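Local coordinates for protein AT-less polyketide synthase (Streptomyces platensis subsp. rosaceus, PDB 4QYR) that probably catalyses, through the ketosynthase domain in this chain, the carbon-carbon condensation that lengthens the polyketide during isomigrastatin biosynthesis, at residues Leu87-Arg93 and Val123-Tyr128; Val119-Val123 and Ala197-Asn201; Ala549-Val555 and Ala575-Trp579. One frame throughout, in Å; residues are numbered along the deposited sequence.

Interaction 1. Residues Leu87-Arg93 and Val123-Tyr128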
loop_
_atom_site.group_PDB
_atom_site.type_symbol
_atom_site.label_atom_id
_atom_site.label_comp_id
_atom_site.label_asym_id
_atom_site.label_seq_id
_atom_site.Cartn_x
_atom_site.Cartn_y
_atom_site.Cartn_z
ATOM N N LEU A 87 -23.376 -7.175 1.822
ATOM C CA LEU A 87 -22.480 -7.326 0.700
ATOM C C LEU A 87 -21.112 -6.796 1.084
ATOM O O LEU A 87 -20.210 -6.711 0.243
ATOM C CB LEU A 87 -23.019 -6.594 -0.520
ATOM C CG LEU A 87 -24.417 -7.076 -0.883
ATOM C CD1 LEU A 87 -25.070 -6.188 -1.922
ATOM C CD2 LEU A 87 -24.352 -8.518 -1.372
HETATM N N MSE A 88 -20.957 -6.445 2.357
HETATM C CA MSE A 88 -19.697 -5.888 2.829
HETATM C C MSE A 88 -18.824 -6.947 3.452
HETATM O O MSE A 88 -19.230 -7.592 4.408
HETATM C CB MSE A 88 -19.927 -4.785 3.847
HETATM C CG MSE A 88 -18.633 -4.087 4.249
HETATM SE SE MSE A 88 -18.957 -2.515 5.363
HETATM C CE MSE A 88 -20.454 -1.767 4.350
ATOM N N ASP A 89 -17.636 -7.121 2.884
ATOM C CA ASP A 89 -16.619 -8.028 3.392
ATOM C C ASP A 89 -16.555 -7.923 4.897
ATOM O O ASP A 89 -16.340 -6.839 5.425
ATOM C CB ASP A 89 -15.267 -7.673 2.764
ATOM C CG ASP A 89 -14.128 -8.589 3.202
ATOM O OD1 ASP A 89 -14.382 -9.627 3.834
ATOM O OD2 ASP A 89 -12.964 -8.279 2.850
ATOM N N PRO A 90 -16.793 -9.042 5.596
ATOM C CA PRO A 90 -16.675 -9.080 7.050
ATOM C C PRO A 90 -15.338 -8.537 7.538
ATOM O O PRO A 90 -15.270 -8.025 8.646
ATOM C CB PRO A 90 -16.827 -10.568 7.354
ATOM C CG PRO A 90 -17.765 -11.019 6.328
ATOM C CD PRO A 90 -17.300 -10.323 5.083
ATOM N N GLN A 91 -14.300 -8.625 6.715
ATOM C CA GLN A 91 -13.023 -8.003 7.038
ATOM C C GLN A 91 -13.178 -6.493 7.237
ATOM O O GLN A 91 -12.621 -5.922 8.170
ATOM C CB GLN A 91 -11.986 -8.294 5.954
ATOM C CG GLN A 91 -11.691 -9.780 5.764
ATOM C CD GLN A 91 -10.466 -10.020 4.904
ATOM O OE1 GLN A 91 -9.510 -10.676 5.320
ATOM N NE2 GLN A 91 -10.486 -9.487 3.699
ATOM N N HIS A 92 -13.946 -5.837 6.380
ATOM C CA HIS A 92 -14.158 -4.411 6.570
ATOM C C HIS A 92 -14.972 -4.178 7.829
ATOM O O HIS A 92 -14.783 -3.187 8.520
ATOM C CB HIS A 92 -14.867 -3.778 5.373
ATOM C CG HIS A 92 -14.158 -3.970 4.068
ATOM N ND1 HIS A 92 -14.327 -3.113 3.005
ATOM C CD2 HIS A 92 -13.297 -4.924 3.649
ATOM C CE1 HIS A 92 -13.603 -3.533 1.982
ATOM N NE2 HIS A 92 -12.964 -4.628 2.349
ATOM N N ARG A 93 -15.880 -5.094 8.125
ATOM C CA ARG A 93 -16.787 -4.905 9.252
ATOM C C ARG A 93 -16.040 -5.029 10.564
ATOM O O ARG A 93 -16.160 -4.170 11.432
ATOM C CB ARG A 93 -17.944 -5.908 9.217
ATOM C CG ARG A 93 -18.587 -6.070 7.854
ATOM C CD ARG A 93 -19.964 -6.603 7.980
ATOM N NE ARG A 93 -20.320 -7.439 6.845
ATOM C CZ ARG A 93 -20.794 -8.677 6.953
ATOM N NH1 ARG A 93 -20.956 -9.225 8.149
ATOM N NH2 ARG A 93 -21.110 -9.368 5.868
ATOM N N VAL A 123 -4.351 -6.085 4.794
ATOM C CA VAL A 123 -5.430 -6.976 4.372
ATOM C C VAL A 123 -4.994 -7.664 3.088
ATOM O O VAL A 123 -4.359 -7.030 2.247
ATOM C CB VAL A 123 -6.736 -6.187 4.155
ATOM C CG1 VAL A 123 -6.482 -5.015 3.231
ATOM C CG2 VAL A 123 -7.814 -7.070 3.581
ATOM N N SER A 124 -5.308 -8.946 2.921
ATOM C CA SER A 124 -4.833 -9.670 1.735
ATOM C C SER A 124 -5.906 -10.331 0.879
ATOM O O SER A 124 -5.848 -10.262 -0.342
ATOM C CB SER A 124 -3.818 -10.734 2.142
ATOM O OG SER A 124 -2.646 -10.119 2.654
ATOM N N GLY A 125 -6.883 -10.980 1.490
ATOM C CA GLY A 125 -7.806 -11.765 0.699
ATOM C C GLY A 125 -9.125 -11.111 0.393
ATOM O O GLY A 125 -9.612 -10.297 1.162
ATOM N N SER A 126 -9.703 -11.467 -0.745
ATOM C CA SER A 126 -11.093 -11.137 -1.029
ATOM C C SER A 126 -11.939 -12.401 -0.965
ATOM O O SER A 126 -12.671 -12.721 -1.895
ATOM C CB SER A 126 -11.225 -10.469 -2.397
ATOM O OG SER A 126 -10.292 -9.416 -2.527
ATOM N N ASP A 127 -11.816 -13.130 0.132
ATOM C CA ASP A 127 -12.515 -14.393 0.264
ATOM C C ASP A 127 -14.036 -14.217 0.134
ATOM O O ASP A 127 -14.687 -14.996 -0.546
ATOM C CB ASP A 127 -12.167 -15.056 1.600
ATOM C CG ASP A 127 -10.785 -15.711 1.598
ATOM O OD1 ASP A 127 -9.943 -15.373 0.724
ATOM O OD2 ASP A 127 -10.547 -16.580 2.474
ATOM N N TYR A 128 -14.597 -13.185 0.760
ATOM C CA TYR A 128 -16.049 -12.986 0.777
ATOM C C TYR A 128 -16.640 -12.775 -0.596
ATOM O O TYR A 128 -17.735 -13.252 -0.891
ATOM C CB TYR A 128 -16.409 -11.791 1.644
ATOM C CG TYR A 128 -17.856 -11.713 2.069
ATOM C CD1 TYR A 128 -18.439 -12.734 2.804
ATOM C CD2 TYR A 128 -18.623 -10.587 1.800
ATOM C CE1 TYR A 128 -19.754 -12.662 3.220
ATOM C CE2 TYR A 128 -19.944 -10.504 2.214
ATOM C CZ TYR A 128 -20.499 -11.547 2.925
ATOM O OH TYR A 128 -21.804 -11.485 3.352
HETATM O O HOH W 1 -6.677 -10.722 4.434
#
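Pro90 lies over one face of the Tyr128 ring, its CD 3.5 Å from the ring centroid and 16° off the normal, a CH-pi contact in which the two side chains cross at about a right angle. Asp89 CA approaches Tyr128 CD2 obliquely at 3.6 Å. With CG anti to the backbone N (chi1 -163°), Tyr128 turns its ring back from the start of helix 127-135 toward the Asp89-Pro90 peptide. The phenol hydroxyl is bonded to Glu86 O, which fixes the far end of the ring. A separate polar contact is made by Gln91, whose NE2 donates to Gly125 O (2.8 Å); this acceptor lies 26° out of the amide plane, and the bond is bent. The same nitrogen gives a straighter bond to Asp89 OD2 (2.9 Å), in the amide plane and on the syn lone pair of that oxygen. Asp89 in turn is the N-cap of helix 90-106, its OD1 accepting Gln91 N at 3.1 Å, so one carboxylate holds both ends of the same glutamine. Gln91 OE1 accepts from Leu202 N, and a water that accepts a hydrogen bond from Ser124 N lies 3.0 Å from OE1. Further out, Arg93 NE bonds Met88 O (2.7 Å), tying the turn before the helix to the helix itself. With both NE2 bonds made and OE1 held by Leu202 N, the buried Gln91 amide has its rotation defined, and the Asp89 carboxylate, receiving two N-H groups at a helix N terminus, would be expected to stay ionised.

Interaction 2. Residues Val119-Val123 and Ala197-Asn201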
loop_
_atom_site.group_PDB
_atom_site.type_symbol
_atom_site.label_atom_id
_atom_site.label_comp_id
_atom_site.label_asym_id
_atom_site.label_seq_id
_atom_site.Cartn_x
_atom_site.Cartn_y
_atom_site.Cartn_z
ATOM N N VAL A 119 -4.193 6.406 8.191
ATOM C CA VAL A 119 -4.801 5.112 8.415
ATOM C C VAL A 119 -4.170 4.101 7.481
ATOM O O VAL A 119 -4.279 4.230 6.266
ATOM C CB VAL A 119 -6.304 5.148 8.167
ATOM C CG1 VAL A 119 -6.866 3.734 8.219
ATOM C CG2 VAL A 119 -6.997 6.094 9.165
ATOM N N TYR A 120 -3.502 3.104 8.056
ATOM C CA TYR A 120 -2.748 2.104 7.293
ATOM C C TYR A 120 -3.155 0.730 7.763
ATOM O O TYR A 120 -2.837 0.338 8.877
ATOM C CB TYR A 120 -1.251 2.297 7.472
ATOM C CG TYR A 120 -0.817 3.730 7.335
ATOM C CD1 TYR A 120 -0.242 4.198 6.165
ATOM C CD2 TYR A 120 -0.976 4.620 8.388
ATOM C CE1 TYR A 120 0.173 5.517 6.051
ATOM C CE2 TYR A 120 -0.571 5.929 8.291
ATOM C CZ TYR A 120 0.001 6.382 7.128
ATOM O OH TYR A 120 0.382 7.710 7.061
ATOM N N PHE A 121 -3.874 -0.004 6.935
ATOM C CA PHE A 121 -4.488 -1.227 7.421
ATOM C C PHE A 121 -4.135 -2.401 6.500
ATOM O O PHE A 121 -4.307 -2.326 5.283
ATOM C CB PHE A 121 -5.990 -1.035 7.510
ATOM C CG PHE A 121 -6.630 -1.803 8.603
ATOM C CD1 PHE A 121 -7.006 -1.165 9.779
ATOM C CD2 PHE A 121 -6.874 -3.160 8.470
ATOM C CE1 PHE A 121 -7.605 -1.880 10.817
ATOM C CE2 PHE A 121 -7.478 -3.879 9.506
ATOM C CZ PHE A 121 -7.843 -3.241 10.675
ATOM N N GLY A 122 -3.621 -3.483 7.075
ATOM C CA GLY A 122 -3.158 -4.592 6.261
ATOM C C GLY A 122 -4.288 -5.555 6.013
ATOM O O GLY A 122 -5.086 -5.815 6.916
ATOM N N VAL A 123 -4.351 -6.085 4.794
ATOM C CA VAL A 123 -5.430 -6.976 4.372
ATOM C C VAL A 123 -4.994 -7.664 3.088
ATOM O O VAL A 123 -4.359 -7.030 2.247
ATOM C CB VAL A 123 -6.736 -6.187 4.155
ATOM C CG1 VAL A 123 -6.482 -5.015 3.231
ATOM C CG2 VAL A 123 -7.814 -7.070 3.581
ATOM N N ALA A 197 -2.647 2.065 12.662
ATOM C CA ALA A 197 -2.178 0.926 11.887
ATOM C C ALA A 197 -2.892 -0.307 12.382
ATOM O O ALA A 197 -3.097 -0.473 13.600
ATOM C CB ALA A 197 -0.708 0.757 12.008
ATOM N N GLY A 198 -3.292 -1.160 11.440
ATOM C CA GLY A 198 -4.073 -2.340 11.756
ATOM C C GLY A 198 -3.868 -3.448 10.743
ATOM O O GLY A 198 -3.177 -3.283 9.713
ATOM N N GLY A 199 -4.477 -4.592 11.026
ATOM C CA GLY A 199 -4.513 -5.665 10.056
ATOM C C GLY A 199 -5.718 -6.549 10.293
ATOM O O GLY A 199 -6.255 -6.603 11.413
ATOM N N VAL A 200 -6.148 -7.249 9.250
ATOM C CA VAL A 200 -7.252 -8.177 9.399
ATOM C C VAL A 200 -7.100 -9.333 8.431
ATOM O O VAL A 200 -6.528 -9.201 7.366
ATOM C CB VAL A 200 -8.632 -7.470 9.207
ATOM C CG1 VAL A 200 -8.730 -6.808 7.863
ATOM C CG2 VAL A 200 -9.776 -8.439 9.393
ATOM N N ASN A 201 -7.569 -10.496 8.846
ATOM C CA ASN A 201 -7.541 -11.665 8.003
ATOM C C ASN A 201 -8.704 -12.527 8.401
ATOM O O ASN A 201 -8.884 -12.796 9.592
ATOM C CB ASN A 201 -6.237 -12.425 8.156
ATOM C CG ASN A 201 -6.153 -13.599 7.234
ATOM O OD1 ASN A 201 -6.110 -13.434 6.018
ATOM N ND2 ASN A 201 -6.134 -14.800 7.797
#
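Phe121 folds its ring over the backbone of Gly198 and Gly199, and this is where the two parallel strands pack most tightly. Gly198 CA stands 3.8 Å from the ring centroid, 17° off the normal, a CH-pi contact, while CE2 approaches the carbonyl carbon of Gly199 at 3.3 Å. Because Gly198 has no side chain on this face, the ring can lie directly on its backbone and continue over the Gly199 peptide. At the ring edge Val200 fills in, its CG1 3.6 Å from Phe121 CE2. Beneath runs the parallel ladder: Gly198 N donates to Tyr120 O at 3.0 Å, Gly122 N to Gly198 O at 2.7 Å, and Val200 N to Gly122 O at 2.9 Å. Packing is looser at either end, though none of it faces solvent. Val123 and Val200 only brush, CB to CG1 at 4.3 Å, and Tyr120 extends its ring away from Ala197 to hydrogen-bond His186. The pair belongs to the large mixed sheet of the thiolase-type fold, with strand 166-169 beside 117-122 and strand 239-247, antiparallel, beside 194-201. Helices 90-106 and 149-160 cover the Phe121 face through Ala95, Val99 and Leu152, whereas helix 175-189 packs on the Tyr120 and Ala197 face.

Interaction 3. Residues Ala549-Val555 and Ala575-Trp579; sequences AEQAPEV and APVDW
A helix lead-in meets a loop here: residues 549-552 run into helix 553-561 and lie against 575-579, the connection between helices 564-572 and 579-582, in a peripheral part of the chain, the centre of the contact about 34 Å from the centre of the chain. The contact thus joins the two ends of a pair of consecutive helices at the surface. Ala552 N donates to Pro576 O at 3.1 Å, nearly straight at 166°, and Gln551 CA approaches the same oxygen in a longer CA-H...O contact. Next to it the glutamine side chain adds a second bond. Its CG is anti to the backbone N (chi1 171°) and the chain is extended, which carries OE1 alongside the loop to accept Asp578 N at 3.2 Å; the angle at hydrogen is 140°, more bent than the first bond. Gln551 and Asp578 cross at about a right angle, their amide and carboxylate planes nearly perpendicular, and OE1 rests near CB of Asp578 and not near its charged end. The Asp578 carboxylate instead turns toward Ala549, OD2 beside the methyl group. On the outer side, Glu550 lays its CG and carboxylate along the Pro576 ring, OE2 3.6 Å from Pro576 CG, while the carboxylate also makes a long, weak ion pair with Arg546. The inner side is apolar. Val555, on the first turn of its helix, puts CG2 3.7 Å from Ala575 CB and CG1 4.0 Å from Val577 CG2, so its two branches serve different loop residues. Ala552 CB touches Pro576 CD at 3.9 Å. Helix 564-572 closes this inner side: Val567 meets Val555, Leu570 meets Ala575, and Trp571 meets Val577 while standing edge-to-face against Trp579.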
loop_
_atom_site.group_PDB
_atom_site.type_symbol
_atom_site.label_atom_id
_atom_site.label_comp_id
_atom_site.label_asym_id
_atom_site.label_seq_id
_atom_site.Cartn_x
_atom_site.Cartn_y
_atom_site.Cartn_z
ATOM N N ALA A 549 -13.998 23.759 19.187
ATOM C CA ALA A 549 -14.422 23.866 20.573
ATOM C C ALA A 549 -15.585 24.839 20.703
ATOM O O ALA A 549 -15.388 26.052 20.731
ATOM C CB ALA A 549 -13.265 24.299 21.440
ATOM N N GLU A 550 -16.800 24.310 20.764
ATOM C CA GLU A 550 -17.961 25.156 21.005
ATOM C C GLU A 550 -18.601 24.818 22.349
ATOM O O GLU A 550 -18.510 23.686 22.834
ATOM C CB GLU A 550 -18.982 25.013 19.881
ATOM C CG GLU A 550 -19.770 23.722 19.940
ATOM C CD GLU A 550 -20.934 23.716 18.974
ATOM O OE1 GLU A 550 -21.315 24.810 18.501
ATOM O OE2 GLU A 550 -21.473 22.624 18.698
ATOM N N GLN A 551 -19.243 25.804 22.958
ATOM C CA GLN A 551 -19.864 25.578 24.249
ATOM C C GLN A 551 -21.086 26.473 24.447
ATOM O O GLN A 551 -20.998 27.708 24.415
ATOM C CB GLN A 551 -18.849 25.788 25.374
ATOM C CG GLN A 551 -19.467 25.773 26.775
ATOM C CD GLN A 551 -18.440 25.564 27.877
ATOM O OE1 GLN A 551 -17.567 24.695 27.780
ATOM N NE2 GLN A 551 -18.529 26.375 28.927
ATOM N N ALA A 552 -22.225 25.819 24.647
ATOM C CA ALA A 552 -23.514 26.490 24.772
ATOM C C ALA A 552 -23.497 27.565 25.862
ATOM O O ALA A 552 -22.890 27.375 26.918
ATOM C CB ALA A 552 -24.610 25.461 25.049
ATOM N N PRO A 553 -24.169 28.700 25.602
ATOM C CA PRO A 553 -24.079 29.866 26.482
ATOM C C PRO A 553 -24.489 29.545 27.906
ATOM O O PRO A 553 -23.878 30.066 28.843
ATOM C CB PRO A 553 -25.049 30.861 25.839
ATOM C CG PRO A 553 -25.984 30.014 25.030
ATOM C CD PRO A 553 -25.133 28.917 24.509
ATOM N N GLU A 554 -25.499 28.692 28.067
ATOM C CA GLU A 554 -25.976 28.353 29.401
ATOM C C GLU A 554 -24.963 27.486 30.133
ATOM O O GLU A 554 -24.652 27.742 31.296
ATOM C CB GLU A 554 -27.330 27.642 29.361
ATOM C CG GLU A 554 -27.927 27.491 30.763
ATOM C CD GLU A 554 -29.300 26.838 30.788
ATOM O OE1 GLU A 554 -29.925 26.686 29.716
ATOM O OE2 GLU A 554 -29.759 26.490 31.898
ATOM N N VAL A 555 -24.450 26.462 29.455
ATOM C CA VAL A 555 -23.425 25.604 30.038
ATOM C C VAL A 555 -22.240 26.438 30.517
ATOM O O VAL A 555 -21.662 26.153 31.562
ATOM C CB VAL A 555 -22.917 24.521 29.033
ATOM C CG1 VAL A 555 -22.121 23.455 29.759
ATOM C CG2 VAL A 555 -24.078 23.869 28.311
ATOM N N ALA A 575 -26.719 19.724 24.779
ATOM C CA ALA A 575 -25.952 20.954 24.945
ATOM C C ALA A 575 -24.475 20.688 24.707
ATOM O O ALA A 575 -23.899 19.806 25.336
ATOM C CB ALA A 575 -26.171 21.542 26.326
ATOM N N PRO A 576 -23.856 21.438 23.781
ATOM C CA PRO A 576 -22.426 21.231 23.518
ATOM C C PRO A 576 -21.558 21.680 24.690
ATOM O O PRO A 576 -21.758 22.765 25.234
ATOM C CB PRO A 576 -22.165 22.093 22.276
ATOM C CG PRO A 576 -23.505 22.246 21.637
ATOM C CD PRO A 576 -24.474 22.320 22.780
ATOM N N VAL A 577 -20.609 20.832 25.068
ATOM C CA VAL A 577 -19.727 21.093 26.193
ATOM C C VAL A 577 -18.263 21.023 25.742
ATOM O O VAL A 577 -17.916 20.258 24.836
ATOM C CB VAL A 577 -19.984 20.086 27.339
ATOM C CG1 VAL A 577 -19.137 20.410 28.547
ATOM C CG2 VAL A 577 -21.458 20.082 27.729
ATOM N N ASP A 578 -17.416 21.838 26.358
ATOM C CA ASP A 578 -15.999 21.874 26.025
ATOM C C ASP A 578 -15.206 21.268 27.171
ATOM O O ASP A 578 -14.554 21.981 27.931
ATOM C CB ASP A 578 -15.557 23.314 25.750
ATOM C CG ASP A 578 -14.125 23.414 25.243
ATOM O OD1 ASP A 578 -13.302 22.497 25.479
ATOM O OD2 ASP A 578 -13.821 24.443 24.608
ATOM N N TRP A 579 -15.252 19.951 27.287
ATOM C CA TRP A 579 -14.703 19.297 28.455
ATOM C C TRP A 579 -13.220 19.543 28.698
ATOM O O TRP A 579 -12.800 19.560 29.845
ATOM C CB TRP A 579 -14.963 17.800 28.376
ATOM C CG TRP A 579 -16.382 17.460 28.089
ATOM C CD1 TRP A 579 -16.937 17.214 26.873
ATOM C CD2 TRP A 579 -17.441 17.343 29.044
ATOM N NE1 TRP A 579 -18.277 16.940 27.008
ATOM C CE2 TRP A 579 -18.609 17.010 28.332
ATOM C CE3 TRP A 579 -17.515 17.484 30.436
ATOM C CZ2 TRP A 579 -19.837 16.816 28.965
ATOM C CZ3 TRP A 579 -18.731 17.291 31.060
ATOM C CH2 TRP A 579 -19.874 16.957 30.329
#

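From the N terminus, residues 87-93 open interaction 1 and lead into helix 90-106, after which the chain enters strand 117-122. Interaction 1 closes at 123-128, a loop of about thirty residues. Interaction 2 starts on that same strand and ends only at 197-201, so the two cross and share Val123. They also touch, Gln91 OE1 lying 3.5 Å from Asn201 CA; together they fasten the start of a covering helix to the edge region of the ketosynthase sheet. Interaction 3 follows in series, closing a short, mainly helical loop late in the chain, with nearest atoms about 26 Å from interaction 1 and about 21 Å from interaction 2.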